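Local coordinates for protein glycerophosphoryl diester phosphodiesterase (Agrobacterium tumefaciens str. C58, PDB 3KS5) that belongs to the glycerophosphoryl diester phosphodiesterase family and folds as a TIM barrel that holds an iron(III) ion at the end of its strands, at residues A[4-9]-A[31-36]; A[37-42]-A[113-118]. All blocks are in the same frame, centred on the assembly; numbering follows the deposited sequence.

Overall arrangement
From the N terminus the chain enters the barrel on strand 4-8, runs through helices 12-15 and 20-27, and comes back as strand 33-40. Interaction 1 (4-9 with 31-36) closes that first loop by pairing the two strands side by side in the sheet. The second half of the same strand then opens interaction 2 (37-42 with 113-118), a longer loop that passes through strand 101-106 and ends where helix 118-128 begins. The two contacts follow in series, neither nested nor crossed, with centres about 22 Å apart. They adjoin at the iron(III) ion, which takes Glu35 from one and Asp37 from the other, and they share a water bound to it.

Interaction 1: A[4-9]-A[31-36]; sequences RIASHR and LEEVEF. With FE (Fe (III) ion), chain C; ACT (acetate ion), chain E; ACT (acetate ion), chain D.
Ser7 N gives a hydrogen bond to Glu33 O (2.8 Å), and Glu35 N returns one to Ser7 O (3.0 Å). This is the parallel ladder between strands 4-8 and 33-40, joined by a right-handed beta-alpha-beta crossover of the TIM barrel. At its start Ile5 O accepts from both Glu32 N and Glu33 N, while Glu32, bent at chi2 (65°), folds its carboxylate back so that OE1 takes Ile5 N nearly along its C-O axis (2.9 Å). Glu32 CB and CG lie over one face of the Arg4 guanidinium; in that group's plane NH2 forms a salt bridge with Glu33 OE2 (3.1 Å), and a water links Arg4 NE to the same oxygen.

At the other end His8 and Glu35 lie side by side on the face they share with Ala6 and Glu33. His8 NE2 bonds the chain E acetate and, weakly, the chain D acetate, both probably from the crystallisation liquor; ND1 is hydrogen-bonded to Asp232, which helps fix the ring's rotation. Arg9 NH2 also bonds the chain D acetate, and its NH1 pairs with Asp17. Asp37 and Glu105 bind the iron(III) ion, to which Glu35 brings OE2 at 2.4 Å.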
loop_
_atom_site.group_PDB
_atom_site.type_symbol
_atom_site.label_atom_id
_atom_site.label_comp_id
_atom_site.label_asym_id
_atom_site.label_seq_id
_atom_site.Cartn_x
_atom_site.Cartn_y
_atom_site.Cartn_z
ATOM N N ARG A 4 10.752 -5.395 -7.365
ATOM C CA ARG A 4 9.487 -6.046 -7.062
ATOM C C ARG A 4 8.319 -5.178 -7.573
ATOM O O ARG A 4 8.501 -3.988 -7.865
ATOM C CB ARG A 4 9.387 -6.346 -5.569
ATOM C CG ARG A 4 10.503 -7.351 -5.079
ATOM C CD ARG A 4 10.746 -7.359 -3.566
ATOM N NE ARG A 4 9.560 -7.696 -2.773
ATOM C CZ ARG A 4 9.058 -8.913 -2.587
ATOM N NH1 ARG A 4 9.596 -9.994 -3.150
ATOM N NH2 ARG A 4 7.972 -9.063 -1.845
ATOM N N ILE A 5 7.154 -5.810 -7.727
ATOM C CA ILE A 5 5.953 -5.187 -8.250
ATOM C C ILE A 5 4.859 -5.457 -7.253
ATOM O O ILE A 5 4.655 -6.605 -6.858
ATOM C CB ILE A 5 5.499 -5.793 -9.601
ATOM C CG1 ILE A 5 6.489 -5.467 -10.709
ATOM C CG2 ILE A 5 4.073 -5.290 -9.971
ATOM C CD1 ILE A 5 6.099 -6.059 -12.090
ATOM N N ALA A 6 4.167 -4.390 -6.847
ATOM C CA ALA A 6 3.065 -4.458 -5.888
ATOM C C ALA A 6 1.794 -3.993 -6.597
ATOM O O ALA A 6 1.792 -2.927 -7.200
ATOM C CB ALA A 6 3.362 -3.582 -4.657
ATOM N N SER A 7 0.720 -4.769 -6.522
ATOM C CA SER A 7 -0.505 -4.417 -7.246
ATOM C C SER A 7 -1.281 -3.398 -6.433
ATOM O O SER A 7 -1.859 -3.733 -5.401
ATOM C CB SER A 7 -1.352 -5.658 -7.531
ATOM O OG SER A 7 -2.678 -5.336 -7.885
ATOM N N HIS A 8 -1.295 -2.154 -6.919
ATOM C CA HIS A 8 -1.974 -1.049 -6.220
ATOM C C HIS A 8 -3.479 -1.266 -6.125
ATOM O O HIS A 8 -4.191 -1.203 -7.129
ATOM C CB HIS A 8 -1.617 0.290 -6.897
ATOM C CG HIS A 8 -1.920 1.508 -6.073
ATOM N ND1 HIS A 8 -2.558 2.622 -6.589
ATOM C CD2 HIS A 8 -1.655 1.791 -4.773
ATOM C CE1 HIS A 8 -2.671 3.535 -5.634
ATOM N NE2 HIS A 8 -2.139 3.054 -4.523
ATOM N N ARG A 9 -3.945 -1.570 -4.915
ATOM C CA ARG A 9 -5.360 -1.778 -4.602
ATOM C C ARG A 9 -6.001 -2.954 -5.371
ATOM O O ARG A 9 -7.239 -3.046 -5.494
ATOM C CB ARG A 9 -6.164 -0.468 -4.824
ATOM C CG ARG A 9 -5.570 0.783 -4.144
ATOM C CD ARG A 9 -6.410 2.052 -4.437
ATOM N NE ARG A 9 -5.686 3.279 -4.094
ATOM C CZ ARG A 9 -5.982 4.513 -4.517
ATOM N NH1 ARG A 9 -6.994 4.746 -5.331
ATOM N NH2 ARG A 9 -5.235 5.534 -4.125
ATOM N N LEU A 31 3.585 -11.571 -9.661
ATOM C CA LEU A 31 4.237 -10.420 -9.008
ATOM C C LEU A 31 4.335 -10.762 -7.534
ATOM O O LEU A 31 3.807 -11.804 -7.113
ATOM C CB LEU A 31 3.470 -9.116 -9.293
ATOM C CG LEU A 31 1.949 -9.242 -9.187
ATOM C CD1 LEU A 31 1.512 -9.774 -7.810
ATOM C CD2 LEU A 31 1.255 -7.909 -9.563
ATOM N N GLU A 32 4.935 -9.870 -6.739
ATOM C CA GLU A 32 5.300 -10.218 -5.365
ATOM C C GLU A 32 4.373 -9.729 -4.288
ATOM O O GLU A 32 4.226 -10.400 -3.261
ATOM C CB GLU A 32 6.680 -9.683 -5.094
ATOM C CG GLU A 32 7.754 -10.263 -6.017
ATOM C CD GLU A 32 7.559 -9.872 -7.457
ATOM O OE1 GLU A 32 7.302 -8.668 -7.694
ATOM O OE2 GLU A 32 7.615 -10.768 -8.347
ATOM N N GLU A 33 3.752 -8.555 -4.489
ATOM C CA GLU A 33 2.893 -7.979 -3.457
ATOM C C GLU A 33 1.577 -7.433 -3.984
ATOM O O GLU A 33 1.457 -7.099 -5.153
ATOM C CB GLU A 33 3.637 -6.841 -2.719
ATOM C CG GLU A 33 4.934 -7.275 -1.987
ATOM C CD GLU A 33 5.752 -6.105 -1.454
ATOM O OE1 GLU A 33 5.253 -4.956 -1.490
ATOM O OE2 GLU A 33 6.901 -6.325 -1.003
ATOM N N VAL A 34 0.588 -7.430 -3.099
ATOM C CA VAL A 34 -0.603 -6.649 -3.273
ATOM C C VAL A 34 -0.596 -5.506 -2.198
ATOM O O VAL A 34 -0.360 -5.762 -0.998
ATOM C CB VAL A 34 -1.876 -7.488 -3.170
ATOM C CG1 VAL A 34 -1.993 -8.146 -1.815
ATOM C CG2 VAL A 34 -3.114 -6.585 -3.510
ATOM N N GLU A 35 -0.846 -4.266 -2.657
ATOM C CA GLU A 35 -0.944 -3.087 -1.810
ATOM C C GLU A 35 -2.362 -2.735 -1.549
ATOM O O GLU A 35 -3.200 -2.790 -2.454
ATOM C CB GLU A 35 -0.252 -1.898 -2.466
ATOM C CG GLU A 35 0.047 -0.710 -1.498
ATOM C CD GLU A 35 -1.078 0.293 -1.306
ATOM O OE1 GLU A 35 -2.101 0.271 -2.058
ATOM O OE2 GLU A 35 -0.931 1.111 -0.368
ATOM N N PHE A 36 -2.639 -2.323 -0.325
ATOM C CA PHE A 36 -3.978 -1.964 0.063
ATOM C C PHE A 36 -3.972 -1.108 1.327
ATOM O O PHE A 36 -2.982 -1.055 2.043
ATOM C CB PHE A 36 -4.826 -3.222 0.289
ATOM C CG PHE A 36 -4.243 -4.172 1.313
ATOM C CD1 PHE A 36 -3.278 -5.099 0.944
ATOM C CD2 PHE A 36 -4.690 -4.160 2.624
ATOM C CE1 PHE A 36 -2.713 -5.954 1.892
ATOM C CE2 PHE A 36 -4.140 -5.024 3.576
ATOM C CZ PHE A 36 -3.154 -5.918 3.207
HETATM FE FE FE C . -2.144 3.171 -0.364
HETATM C C ACT E . 0.518 3.617 -2.424
HETATM O O ACT E . 0.754 3.311 -3.609
HETATM O OXT ACT E . -0.688 3.621 -2.001
HETATM C CH3 ACT E . 1.699 3.949 -1.570
HETATM C C ACT D . -2.115 6.107 -2.104
HETATM O O ACT D . -2.470 5.677 -3.231
HETATM O OXT ACT D . -2.725 5.663 -1.084
HETATM C CH3 ACT D . -1.004 7.131 -2.078
HETATM O O HOH W 1 9.309 -5.070 -1.209
HETATM O O HOH W 2 -3.690 2.239 -2.026
#

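Interaction 2: A[37-42]-A[113-118]; sequences DLHPTA and LPYEGF. With FE (Fe (III) ion), chain C.
Tyr115 OH is hydrogen-bonded to His39 ND1 at 2.7 Å, nearly straight at 165°, and the proton could lie on either atom. The hydroxyl comes to the edge of the imidazole in the ring plane; neither ring lies over the face of the other, and their planes are almost perpendicular (87°). On the far side of that imidazole NE2 is bonded to His50 O, so both nitrogens are engaged and the ring's rotation is set.

Pro40 CD fits into the corner made by two aromatic rings and touches a face of each. It lies over the centre of the Tyr115 ring, 3.4 Å from the centroid, and also over a face of Phe118, 3.7 Å from that centroid and shifted toward the rim: two CH-pi contacts from one carbon. Phe118, with CG anti to its own nitrogen (chi1 -173°), reaches across to the strand, where CE1 packs on Pro40 CB (3.5 Å) and CZ on Leu38 CB (4.0 Å). Ile46 of strand 46-48 touches Phe118 as well.

A type II turn from Tyr115 to Phe118 brings both rings to the strand, with Gly117 at the N-cap of helix 118-128. Further up strand 33-40, Asp37 gives OD1 to the iron(III) ion (2.2 Å). The whole is a TIM-barrel strand whose C-terminal end carries a metal ligand and, beyond it, packs against a beta-alpha loop.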
loop_
_atom_site.group_PDB
_atom_site.type_symbol
_atom_site.label_atom_id
_atom_site.label_comp_id
_atom_site.label_asym_id
_atom_site.label_seq_id
_atom_site.Cartn_x
_atom_site.Cartn_y
_atom_site.Cartn_z
ATOM N N ASP A 37 -5.124 -0.509 1.607
ATOM C CA ASP A 37 -5.331 0.440 2.686
ATOM C C ASP A 37 -6.403 -0.142 3.579
ATOM O O ASP A 37 -7.242 -0.887 3.085
ATOM C CB ASP A 37 -5.792 1.770 2.067
ATOM C CG ASP A 37 -4.936 2.191 0.855
ATOM O OD1 ASP A 37 -3.805 2.667 1.053
ATOM O OD2 ASP A 37 -5.376 2.049 -0.321
ATOM N N LEU A 38 -6.369 0.168 4.887
ATOM C CA LEU A 38 -7.374 -0.321 5.847
ATOM C C LEU A 38 -7.935 0.774 6.721
ATOM O O LEU A 38 -7.229 1.729 7.037
ATOM C CB LEU A 38 -6.780 -1.418 6.765
ATOM C CG LEU A 38 -6.202 -2.665 6.081
ATOM C CD1 LEU A 38 -5.274 -3.469 7.055
ATOM C CD2 LEU A 38 -7.344 -3.559 5.450
ATOM N N HIS A 39 -9.204 0.623 7.108
ATOM C CA HIS A 39 -9.919 1.539 8.007
ATOM C C HIS A 39 -10.801 0.708 8.904
ATOM O O HIS A 39 -11.260 -0.343 8.477
ATOM C CB HIS A 39 -10.826 2.522 7.244
ATOM C CG HIS A 39 -10.101 3.297 6.212
ATOM N ND1 HIS A 39 -9.605 4.559 6.442
ATOM C CD2 HIS A 39 -9.694 2.945 4.973
ATOM C CE1 HIS A 39 -8.935 4.957 5.375
ATOM N NE2 HIS A 39 -8.987 4.000 4.464
ATOM N N PRO A 40 -11.032 1.157 10.148
ATOM C CA PRO A 40 -11.954 0.460 11.034
ATOM C C PRO A 40 -13.396 0.910 10.841
ATOM O O PRO A 40 -13.620 2.045 10.433
ATOM C CB PRO A 40 -11.504 0.918 12.427
ATOM C CG PRO A 40 -11.032 2.309 12.215
ATOM C CD PRO A 40 -10.409 2.317 10.820
ATOM N N THR A 41 -14.354 0.047 11.181
ATOM C CA THR A 41 -15.769 0.423 11.211
ATOM C C THR A 41 -16.111 0.708 12.647
ATOM O O THR A 41 -15.381 0.288 13.543
ATOM C CB THR A 41 -16.687 -0.703 10.737
ATOM O OG1 THR A 41 -16.760 -1.713 11.755
ATOM C CG2 THR A 41 -16.181 -1.314 9.406
ATOM N N ALA A 42 -17.241 1.368 12.881
ATOM C CA ALA A 42 -17.677 1.722 14.240
ATOM C C ALA A 42 -17.879 0.546 15.214
ATOM O O ALA A 42 -17.961 0.775 16.424
ATOM C CB ALA A 42 -18.965 2.544 14.174
ATOM N N LEU A 113 -6.017 12.598 11.079
ATOM C CA LEU A 113 -5.341 12.149 12.282
ATOM C C LEU A 113 -5.438 10.634 12.352
ATOM O O LEU A 113 -6.438 10.072 11.914
ATOM C CB LEU A 113 -6.007 12.758 13.502
ATOM C CG LEU A 113 -5.989 14.289 13.582
ATOM C CD1 LEU A 113 -6.804 14.765 14.770
ATOM C CD2 LEU A 113 -4.551 14.793 13.670
ATOM N N PRO A 114 -4.414 9.953 12.913
ATOM C CA PRO A 114 -4.475 8.489 12.895
ATOM C C PRO A 114 -5.559 7.896 13.786
ATOM O O PRO A 114 -5.979 8.515 14.758
ATOM C CB PRO A 114 -3.075 8.063 13.382
ATOM C CG PRO A 114 -2.578 9.192 14.141
ATOM C CD PRO A 114 -3.183 10.440 13.561
ATOM N N TYR A 115 -6.025 6.708 13.413
ATOM C CA TYR A 115 -7.005 5.992 14.197
ATOM C C TYR A 115 -6.321 5.480 15.472
ATOM O O TYR A 115 -5.298 4.817 15.394
ATOM C CB TYR A 115 -7.595 4.810 13.423
ATOM C CG TYR A 115 -8.325 5.142 12.129
ATOM C CD1 TYR A 115 -9.539 5.825 12.138
ATOM C CD2 TYR A 115 -7.818 4.738 10.903
ATOM C CE1 TYR A 115 -10.223 6.117 10.959
ATOM C CE2 TYR A 115 -8.487 5.026 9.724
ATOM C CZ TYR A 115 -9.695 5.716 9.754
ATOM O OH TYR A 115 -10.363 5.974 8.562
ATOM N N GLU A 116 -6.904 5.790 16.630
ATOM C CA GLU A 116 -6.358 5.393 17.930
ATOM C C GLU A 116 -6.631 3.923 18.148
ATOM O O GLU A 116 -7.745 3.490 17.946
ATOM C CB GLU A 116 -6.993 6.227 19.048
ATOM C CG GLU A 116 -6.290 6.107 20.410
ATOM C CD GLU A 116 -6.902 7.004 21.507
ATOM O OE1 GLU A 116 -8.092 7.395 21.385
ATOM O OE2 GLU A 116 -6.182 7.302 22.502
ATOM N N GLY A 117 -5.605 3.161 18.524
ATOM C CA GLY A 117 -5.731 1.720 18.796
ATOM C C GLY A 117 -5.866 0.784 17.602
ATOM O O GLY A 117 -6.109 -0.411 17.778
ATOM N N PHE A 118 -5.644 1.295 16.396
ATOM C CA PHE A 118 -5.920 0.551 15.164
ATOM C C PHE A 118 -4.733 -0.269 14.698
ATOM O O PHE A 118 -4.917 -1.402 14.253
ATOM C CB PHE A 118 -6.360 1.551 14.084
ATOM C CG PHE A 118 -6.847 0.920 12.809
ATOM C CD1 PHE A 118 -7.953 0.082 12.809
ATOM C CD2 PHE A 118 -6.236 1.219 11.604
ATOM C CE1 PHE A 118 -8.410 -0.496 11.623
ATOM C CE2 PHE A 118 -6.681 0.644 10.417
ATOM C CZ PHE A 118 -7.778 -0.205 10.426
HETATM FE FE FE C . -2.144 3.171 -0.364
HETATM O O HOH W 2 -3.690 2.239 -2.026
#